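Side-chain contacts in response regulator aspartate phosphatase I (Bacillus subtilis subsp. subtilis, PDB 4I1A), which dephosphorylates the sporulation phosphotransferase Spo0F and activates excision and transfer of the mobile element ICEBs1 by inactivating its repressor ImmR: residues 168-171 with 172-176; 227-230 with 231-234; 248-251 with 252-256. All coordinates share one frame; numbering follows the deposited sequence.

Contact 1: 168-171 with 172-176; sequences RALK and IFREY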
# COMPACT_ATOMS: atom_id res chain seq x y z
N ARG A 168 6.28 17.97 -7.52
CA ARG A 168 6.94 18.71 -8.60
C ARG A 168 6.68 18.03 -9.94
O ARG A 168 6.42 18.69 -10.94
CB ARG A 168 8.45 18.83 -8.37
CG ARG A 168 8.86 19.77 -7.24
CD ARG A 168 10.35 20.07 -7.32
NE ARG A 168 10.74 20.55 -8.65
CZ ARG A 168 10.88 21.83 -8.99
NH1 ARG A 168 10.67 22.79 -8.09
NH2 ARG A 168 11.24 22.15 -10.22
N ALA A 169 6.74 16.70 -9.95
CA ALA A 169 6.40 15.92 -11.14
C ALA A 169 4.91 16.03 -11.46
O ALA A 169 4.53 16.20 -12.62
CB ALA A 169 6.78 14.46 -10.96
N LEU A 170 4.09 15.93 -10.42
CA LEU A 170 2.64 16.04 -10.56
C LEU A 170 2.20 17.37 -11.17
O LEU A 170 1.46 17.38 -12.15
CB LEU A 170 1.95 15.83 -9.20
CG LEU A 170 0.43 16.06 -9.17
CD1 LEU A 170 -0.28 15.26 -10.27
CD2 LEU A 170 -0.14 15.72 -7.79
N LYS A 171 2.65 18.49 -10.60
CA LYS A 171 2.24 19.82 -11.07
C LYS A 171 2.56 20.05 -12.55
O LYS A 171 1.99 20.95 -13.18
CB LYS A 171 2.88 20.92 -10.23
CG LYS A 171 1.94 21.58 -9.23
CD LYS A 171 2.59 22.82 -8.62
CE LYS A 171 3.08 23.78 -9.70
NZ LYS A 171 3.80 24.96 -9.16
N ILE A 172 3.46 19.25 -13.10
CA ILE A 172 3.81 19.32 -14.51
C ILE A 172 2.98 18.32 -15.33
O ILE A 172 2.41 18.69 -16.35
CB ILE A 172 5.32 19.07 -14.73
CG1 ILE A 172 6.16 20.15 -14.03
CG2 ILE A 172 5.66 19.03 -16.22
CD1 ILE A 172 7.66 19.90 -14.09
N PHE A 173 2.92 17.07 -14.87
CA PHE A 173 2.19 16.02 -15.58
C PHE A 173 0.71 16.33 -15.82
O PHE A 173 0.15 15.95 -16.86
CB PHE A 173 2.32 14.67 -14.85
CG PHE A 173 3.54 13.87 -15.24
CD1 PHE A 173 3.87 13.68 -16.57
CD2 PHE A 173 4.36 13.30 -14.26
CE1 PHE A 173 4.99 12.93 -16.93
CE2 PHE A 173 5.49 12.55 -14.60
CZ PHE A 173 5.80 12.36 -15.94
N ARG A 174 0.08 17.01 -14.86
CA ARG A 174 -1.34 17.38 -14.95
C ARG A 174 -1.71 18.06 -16.26
O ARG A 174 -2.74 17.74 -16.86
CB ARG A 174 -1.74 18.30 -13.79
CG ARG A 174 -1.61 17.69 -12.42
CD ARG A 174 -2.71 18.15 -11.48
NE ARG A 174 -2.82 19.60 -11.43
CZ ARG A 174 -2.28 20.36 -10.48
NH1 ARG A 174 -1.60 19.80 -9.48
NH2 ARG A 174 -2.44 21.68 -10.51
N GLU A 175 -0.87 18.99 -16.70
CA GLU A 175 -1.11 19.77 -17.91
C GLU A 175 -1.18 18.90 -19.16
O GLU A 175 -2.24 18.76 -19.77
CB GLU A 175 -0.03 20.83 -18.08
CG GLU A 175 0.13 21.75 -16.87
CD GLU A 175 -1.14 22.51 -16.54
OE1 GLU A 175 -1.41 23.54 -17.20
OE2 GLU A 175 -1.86 22.08 -15.61
N TYR A 176 -0.04 18.34 -19.54
CA TYR A 176 0.06 17.44 -20.68
C TYR A 176 -0.98 16.31 -20.61
O TYR A 176 -0.74 15.28 -19.99
CB TYR A 176 1.47 16.86 -20.77
CG TYR A 176 2.56 17.87 -21.06
CD1 TYR A 176 3.11 18.66 -20.05
CD2 TYR A 176 3.05 18.04 -22.36
CE1 TYR A 176 4.11 19.59 -20.33
CE2 TYR A 176 4.05 18.96 -22.64
CZ TYR A 176 4.57 19.73 -21.63
OH TYR A 176 5.56 20.65 -21.91

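Contact 2: 227-230 with 231-234; sequences HMNI and GICY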
# COMPACT_ATOMS: atom_id res chain seq x y z
N HIS A 227 -10.06 2.54 -6.92
CA HIS A 227 -11.11 1.95 -6.09
C HIS A 227 -10.54 1.24 -4.88
O HIS A 227 -10.98 1.46 -3.75
CB HIS A 227 -11.97 0.98 -6.90
CG HIS A 227 -13.00 1.65 -7.76
ND1 HIS A 227 -13.78 2.69 -7.31
CD2 HIS A 227 -13.38 1.41 -9.04
CE1 HIS A 227 -14.60 3.07 -8.27
NE2 HIS A 227 -14.37 2.31 -9.34
N MET A 228 -9.56 0.38 -5.11
CA MET A 228 -8.93 -0.39 -4.03
C MET A 228 -8.35 0.54 -2.97
O MET A 228 -8.60 0.38 -1.77
CB MET A 228 -7.84 -1.31 -4.60
CG MET A 228 -7.19 -2.23 -3.56
SD MET A 228 -5.73 -3.10 -4.19
CE MET A 228 -4.58 -1.75 -4.41
N ASN A 229 -7.58 1.53 -3.41
CA ASN A 229 -6.92 2.43 -2.48
C ASN A 229 -7.91 3.34 -1.75
O ASN A 229 -7.74 3.65 -0.57
CB ASN A 229 -5.87 3.24 -3.21
CG ASN A 229 -4.63 2.44 -3.49
OD1 ASN A 229 -4.12 1.75 -2.60
ND2 ASN A 229 -4.13 2.51 -4.72
N ILE A 230 -8.96 3.75 -2.46
CA ILE A 230 -10.07 4.47 -1.85
C ILE A 230 -10.70 3.63 -0.75
O ILE A 230 -10.90 4.12 0.37
CB ILE A 230 -11.13 4.88 -2.90
CG1 ILE A 230 -10.60 6.06 -3.72
CG2 ILE A 230 -12.41 5.31 -2.22
CD1 ILE A 230 -11.43 6.37 -4.96
N GLY A 231 -11.00 2.37 -1.06
CA GLY A 231 -11.56 1.45 -0.08
C GLY A 231 -10.65 1.28 1.12
O GLY A 231 -11.12 1.20 2.26
N ILE A 232 -9.34 1.23 0.88
CA ILE A 232 -8.38 1.12 1.99
C ILE A 232 -8.40 2.35 2.92
O ILE A 232 -8.39 2.19 4.14
CB ILE A 232 -6.94 0.86 1.47
CG1 ILE A 232 -6.85 -0.55 0.89
CG2 ILE A 232 -5.90 1.10 2.57
CD1 ILE A 232 -5.47 -0.90 0.39
N CYS A 233 -8.44 3.55 2.35
CA CYS A 233 -8.56 4.76 3.17
C CYS A 233 -9.86 4.77 3.98
O CYS A 233 -9.86 5.08 5.18
CB CYS A 233 -8.46 6.03 2.33
SG CYS A 233 -6.87 6.23 1.51
N TYR A 234 -10.96 4.42 3.32
CA TYR A 234 -12.26 4.38 3.97
C TYR A 234 -12.28 3.42 5.16
O TYR A 234 -12.85 3.74 6.20
CB TYR A 234 -13.34 4.00 2.96
CG TYR A 234 -13.93 5.18 2.21
CD1 TYR A 234 -14.20 6.39 2.85
CD2 TYR A 234 -14.24 5.09 0.85
CE1 TYR A 234 -14.76 7.46 2.17
CE2 TYR A 234 -14.79 6.15 0.17
CZ TYR A 234 -15.04 7.34 0.83
OH TYR A 234 -15.60 8.39 0.14

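Contact 3: 248-251 with 252-256; sequences ILAL and EIFEK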
# COMPACT_ATOMS: atom_id res chain seq x y z
N ILE A 248 -15.55 -3.76 -3.91
CA ILE A 248 -16.16 -4.70 -4.85
C ILE A 248 -16.04 -4.21 -6.29
O ILE A 248 -15.97 -5.01 -7.21
CB ILE A 248 -17.65 -5.03 -4.54
CG1 ILE A 248 -18.52 -3.78 -4.65
CG2 ILE A 248 -17.79 -5.69 -3.19
CD1 ILE A 248 -19.95 -4.09 -5.02
N LEU A 249 -16.03 -2.89 -6.48
CA LEU A 249 -15.85 -2.33 -7.80
C LEU A 249 -14.45 -2.68 -8.29
O LEU A 249 -14.25 -3.02 -9.46
CB LEU A 249 -16.05 -0.81 -7.79
CG LEU A 249 -17.50 -0.32 -7.66
CD1 LEU A 249 -17.60 1.21 -7.75
CD2 LEU A 249 -18.39 -0.97 -8.71
N ALA A 250 -13.48 -2.61 -7.38
CA ALA A 250 -12.12 -3.01 -7.68
C ALA A 250 -12.08 -4.50 -7.97
O ALA A 250 -11.44 -4.95 -8.91
CB ALA A 250 -11.21 -2.68 -6.51
N LEU A 251 -12.80 -5.26 -7.14
CA LEU A 251 -12.87 -6.70 -7.24
C LEU A 251 -13.38 -7.17 -8.60
O LEU A 251 -12.86 -8.13 -9.16
CB LEU A 251 -13.77 -7.24 -6.13
CG LEU A 251 -13.73 -8.74 -5.84
CD1 LEU A 251 -12.31 -9.12 -5.44
CD2 LEU A 251 -14.73 -9.12 -4.74
N GLU A 252 -14.41 -6.49 -9.12
CA GLU A 252 -15.02 -6.85 -10.41
C GLU A 252 -13.98 -6.84 -11.52
O GLU A 252 -13.98 -7.71 -12.39
CB GLU A 252 -16.12 -5.86 -10.79
CG GLU A 252 -17.35 -5.84 -9.89
CD GLU A 252 -18.31 -4.71 -10.26
OE1 GLU A 252 -19.08 -4.27 -9.39
OE2 GLU A 252 -18.28 -4.26 -11.43
N ILE A 253 -13.12 -5.83 -11.49
CA ILE A 253 -12.11 -5.64 -12.52
C ILE A 253 -10.94 -6.61 -12.34
O ILE A 253 -10.51 -7.26 -13.30
CB ILE A 253 -11.60 -4.18 -12.51
CG1 ILE A 253 -12.71 -3.24 -13.01
CG2 ILE A 253 -10.34 -4.02 -13.36
CD1 ILE A 253 -12.52 -1.79 -12.59
N PHE A 254 -10.45 -6.73 -11.11
CA PHE A 254 -9.32 -7.59 -10.80
C PHE A 254 -9.61 -9.07 -11.04
O PHE A 254 -8.72 -9.82 -11.45
CB PHE A 254 -8.87 -7.39 -9.34
CG PHE A 254 -8.13 -6.10 -9.09
CD1 PHE A 254 -7.40 -5.49 -10.11
CD2 PHE A 254 -8.16 -5.52 -7.84
CE1 PHE A 254 -6.71 -4.30 -9.87
CE2 PHE A 254 -7.47 -4.33 -7.59
CZ PHE A 254 -6.75 -3.72 -8.60
N GLU A 255 -10.85 -9.49 -10.77
CA GLU A 255 -11.23 -10.89 -10.94
C GLU A 255 -11.17 -11.29 -12.41
O GLU A 255 -10.75 -12.40 -12.74
CB GLU A 255 -12.63 -11.16 -10.34
CG GLU A 255 -12.79 -12.57 -9.74
CD GLU A 255 -13.40 -12.57 -8.33
OE1 GLU A 255 -13.01 -13.43 -7.50
OE2 GLU A 255 -14.27 -11.72 -8.05
N LYS A 256 -11.56 -10.37 -13.29
CA LYS A 256 -11.46 -10.59 -14.72
C LYS A 256 -9.99 -10.67 -15.15
O LYS A 256 -9.58 -11.62 -15.81
CB LYS A 256 -12.15 -9.46 -15.49
CG LYS A 256 -13.65 -9.36 -15.27
CD LYS A 256 -14.21 -8.16 -16.04
CE LYS A 256 -15.74 -8.14 -16.03
NZ LYS A 256 -16.28 -6.98 -16.81
O HOH W 1 -15.81 -2.63 -11.34

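Contact 1: 168-171 with 172-176
Ile-172 starts the turn with its CG1 branch lying beside the carbonyl of the residue four before it, CG1 to Arg-168 O being 3.4 Å. A chi1 of -62° sets that branch beside the backbone N, and an extended chi2 carries CD1 on past the same oxygen. Ile-172 N bonds to Ala-169 O at 3.3 Å, from well above the carbonyl plane. Phe-173 N gives Ala-169 O a straighter bond of 2.9 Å, so this oxygen is gripped by two donors. The phenyl ring lies oblique to that carbonyl, and Phe-173 CD2 is 4.3 Å from Ala-169 CB; a methyl is small enough to let a ring in here, and Phe-173 goes on to reach Ala-143 and Cys-186 of the flanking helices. Arg-174 continues the ladder, its N 3.1 Å from Leu-170 O. Its stem does the apolar work, with CG 3.5 Å from Leu-170 CD1, and bends at chi2 and chi3 bring one guanidinium face over Lys-171 CA. A long residue suits this border, aliphatic near the backbone and charged at the end. Ala-169 and Phe-173 of helix 159-173 are consistent with the alanine and large aromatic at consensus positions 20 and 24 of a tetratricopeptide (TPR) repeat.

Contact 2: 227-230 with 231-234
Ile-230 and Tyr-234, one helical turn apart, lie side by side and point the same way, the isoleucine CG2 methyl 3.5 Å from Tyr-234 CE2. With chi1 at -74°, CG2 stands anti to the backbone N, on the side from which the ring arrives; the ring takes the methyl obliquely. A branched residue suits the place because CG2 can meet the tyrosine while CG1 leads another way. Ile-230 also reaches Phe-207 and His-246 of the neighbouring helices, and Tyr-234 touches Leu-204 and Ala-243. An alanine in place of Tyr-234 would probably open a gap beside the Ile-230 methyl and between the two flanking helices. Ile-230, Gly-231 and Tyr-234 fit positions 7, 8 and 11 (large apolar, small, aromatic) of the tetratricopeptide (TPR) consensus, as expected for the A helix of the predicted repeat, packed on its neighbours. Gly-231 is buried, matching the small eighth residue, and its N binds His-227 O at 2.8 Å. Ile-232 CG1 lies 3.3 Å from Met-228 O, a carbonyl that also accepts Ile-232 N at 2.9 Å, and the side chain meets Lys-264 of the next helix but one. Cys-233 N bonds to Asn-229 O and Tyr-234 N to Ile-230 O, each at 3.0 Å.

Contact 3: 248-251 with 252-256
Leu-249 and Glu-252 run side by side in the same direction, the leucine CD2 methyl 3.4 Å from Glu-252 OE1. With chi1 at -66°, Glu-252 CG is set beside the backbone N, 3.1 Å from Ile-248 O, and the rest of the chain runs out extended. Its other oxygen, OE2, takes a weak bond from a water that also sits very close to Leu-249 O, in doubtful geometry; a carboxylate suits this exposed place, where it can use solvent while its stem lies along the helix. Leu-251 and Glu-255 form a second such pair. There the chain of Glu-255 bends at chi2 (131°), bringing OE2 to 3.7 Å from Leu-251 CG, and Glu-255 also touches Lys-288 of helix 279-295. The leucine itself turns to Leu-262, Leu-266 and Leu-269, an apolar setting that fits its branched end. Phe-254 is held differently: its ring lies oblique to the carbonyl of Ala-250, with CE2 4.2 Å from Ala-250 CB. Phe-254 N bonds to Ala-250 O at 3.0 Å, nearly straight (170°), whereas Ile-253 N bonds weakly to that oxygen. Ala-250 is consistent with the small residue at position 27 of the tetratricopeptide (TPR) consensus, where the B helix meets helix 220-236.

How the contacts relate
Contacts 2 and 3 sit on consecutive helices, 220-236 and 240-257, of one predicted TPR repeat, with centres 13 Å apart, and they meet directly. His-227 CE1 packs 3.6 Å from Leu-249 CD1, Met-228 N lies 3.7 Å from Ala-250 CB, and Met-228 SD is 4.0 Å from Phe-254 CE2, so the start of contact 2 faces the leucine, alanine and phenylalanine of contact 3. Contact 1 belongs to an earlier predicted repeat, nearer the start of the modelled chain. Its centre is 24 Å from that of contact 2 and 29 Å from that of contact 3, with nearest atoms about 14 Å and 20 Å away, and it touches neither.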